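Local coordinates for protein spectinomycin phosphotransferase (Legionella pneumophila, PDB 3I1A) that probably transfers a phosphate group from a nucleotide to the antibiotic spectinomycin, a kinase-like reaction that gives the bacterium resistance, at residues S147-W150 with R151-R155. Residues are numbered along the deposited sequence; the frame is centred on the assembly and turned at random.
Sequences SPKW and REIVR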
loop_
_atom_site.group_PDB
_atom_site.type_symbol
_atom_site.label_atom_id
_atom_site.label_comp_id
_atom_site.label_asym_id
_atom_site.label_seq_id
_atom_site.Cartn_x
_atom_site.Cartn_y
_atom_site.Cartn_z
ATOM N N SER A 147 4.631 -16.898 3.215
ATOM C CA SER A 147 6.066 -16.996 3.033
ATOM C C SER A 147 6.850 -16.664 4.292
ATOM O O SER A 147 6.538 -15.715 5.003
ATOM C CB SER A 147 6.510 -16.066 1.902
ATOM O OG SER A 147 7.921 -16.006 1.844
ATOM N N PRO A 148 7.888 -17.461 4.583
ATOM C CA PRO A 148 8.737 -17.262 5.752
ATOM C C PRO A 148 9.932 -16.347 5.417
ATOM O O PRO A 148 10.764 -16.080 6.281
ATOM C CB PRO A 148 9.178 -18.682 6.079
ATOM C CG PRO A 148 9.434 -19.241 4.694
ATOM C CD PRO A 148 8.143 -18.784 3.976
ATOM N N LYS A 149 9.987 -15.847 4.182
ATOM C CA LYS A 149 11.092 -14.990 3.729
ATOM C C LYS A 149 11.550 -13.932 4.723
ATOM O O LYS A 149 12.734 -13.863 5.079
ATOM C CB LYS A 149 10.740 -14.277 2.416
ATOM C CG LYS A 149 11.833 -13.288 1.976
ATOM C CD LYS A 149 11.589 -12.684 0.605
ATOM C CE LYS A 149 12.784 -11.835 0.181
ATOM N NZ LYS A 149 12.730 -11.435 -1.254
ATOM N N TRP A 150 10.610 -13.106 5.164
ATOM C CA TRP A 150 10.909 -12.023 6.092
ATOM C C TRP A 150 11.256 -12.507 7.483
ATOM O O TRP A 150 12.132 -11.945 8.145
ATOM C CB TRP A 150 9.723 -11.062 6.142
ATOM C CG TRP A 150 9.295 -10.704 4.775
ATOM C CD1 TRP A 150 8.178 -11.142 4.115
ATOM C CD2 TRP A 150 10.003 -9.864 3.859
ATOM N NE1 TRP A 150 8.145 -10.617 2.840
ATOM C CE2 TRP A 150 9.254 -9.830 2.656
ATOM C CE3 TRP A 150 11.197 -9.133 3.936
ATOM C CZ2 TRP A 150 9.662 -9.095 1.542
ATOM C CZ3 TRP A 150 11.601 -8.401 2.825
ATOM C CH2 TRP A 150 10.835 -8.387 1.646
ATOM N N ARG A 151 10.568 -13.540 7.948
ATOM C CA ARG A 151 10.885 -14.054 9.262
ATOM C C ARG A 151 12.331 -14.546 9.265
ATOM O O ARG A 151 13.046 -14.360 10.235
ATOM C CB ARG A 151 9.943 -15.202 9.627
ATOM C CG ARG A 151 8.516 -14.733 9.876
ATOM C CD ARG A 151 7.659 -15.846 10.447
ATOM N NE ARG A 151 7.305 -16.858 9.462
ATOM C CZ ARG A 151 6.363 -16.717 8.538
ATOM N NH1 ARG A 151 5.672 -15.582 8.453
ATOM N NH2 ARG A 151 6.078 -17.731 7.722
ATOM N N GLU A 152 12.750 -15.168 8.176
ATOM C CA GLU A 152 14.116 -15.678 8.079
ATOM C C GLU A 152 15.117 -14.536 8.093
ATOM O O GLU A 152 16.134 -14.612 8.786
ATOM C CB GLU A 152 14.293 -16.517 6.804
ATOM C CG GLU A 152 13.438 -17.782 6.796
ATOM C CD GLU A 152 13.596 -18.611 5.532
ATOM O OE1 GLU A 152 13.744 -18.030 4.434
ATOM O OE2 GLU A 152 13.553 -19.851 5.631
ATOM N N ILE A 153 14.828 -13.475 7.346
ATOM C CA ILE A 153 15.733 -12.327 7.305
ATOM C C ILE A 153 15.908 -11.718 8.689
ATOM O O ILE A 153 17.026 -11.382 9.087
ATOM C CB ILE A 153 15.221 -11.248 6.337
ATOM C CG1 ILE A 153 15.408 -11.726 4.900
ATOM C CG2 ILE A 153 15.990 -9.940 6.539
ATOM C CD1 ILE A 153 14.613 -10.921 3.887
ATOM N N VAL A 154 14.828 -11.571 9.447
ATOM C CA VAL A 154 14.993 -10.982 10.763
ATOM C C VAL A 154 15.824 -11.920 11.647
ATOM O O VAL A 154 16.595 -11.464 12.483
ATOM C CB VAL A 154 13.633 -10.667 11.461
ATOM C CG1 VAL A 154 13.877 -10.129 12.836
ATOM C CG2 VAL A 154 12.849 -9.619 10.638
ATOM N N ARG A 155 15.680 -13.232 11.464
ATOM C CA ARG A 155 16.487 -14.129 12.295
ATOM C C ARG A 155 17.953 -13.998 11.915
ATOM O O ARG A 155 18.823 -14.167 12.772
ATOM C CB ARG A 155 16.046 -15.599 12.154
ATOM C CG ARG A 155 14.658 -15.846 12.694
ATOM C CD ARG A 155 14.348 -17.321 12.856
ATOM N NE ARG A 155 12.915 -17.535 12.991
ATOM C CZ ARG A 155 12.129 -17.898 11.976
ATOM N NH1 ARG A 155 12.648 -18.093 10.771
ATOM N NH2 ARG A 155 10.825 -18.057 12.159
HETATM O O HOH W 1 8.021 -13.835 6.511
HETATM O O HOH W 2 14.557 -14.931 3.521
#
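Arg151 folds back alongside Pro148, laying one face of its guanidinium against the proline CA, with NH2 3.3 Å from that carbon. The bend at chi3 (-74°) brings the guanidinium back to this position beside the turn that starts helix 149-157. Ser147 caps the start of the helix, its OG accepting from Lys149 N at 3.1 Å, a task for which a short hydroxyl side chain is well suited. Pro148 suits the turn leading into the helix, having no N-H to satisfy, while its carbonyl receives Glu152 N almost head-on (C=O...N 174°), opening the run of i to i+4 bonds continued by Ile153 N to Lys149 O and Val154 N to Trp150 O. A water bridges Ser147 O and Arg151 N.

Farther along, Trp150 and Ile153 lie side by side, CE3 meeting CD1 at 3.9 Å, and both pack on Ala290 of helix 274-297. The extended Lys149 chain runs over the indole, its CG 4.3 Å above the ring plane, so its methylenes are used as apolar cover. Arg151 is buried, and salt bridges from its guanidinium to Glu193 and Glu283 tie this short helix to helices 182-198 and 274-297 and probably offset the buried charge. On the exposed side, a second water donates to Lys149 O at 2.6 Å and, weakly, to Glu152 OE1.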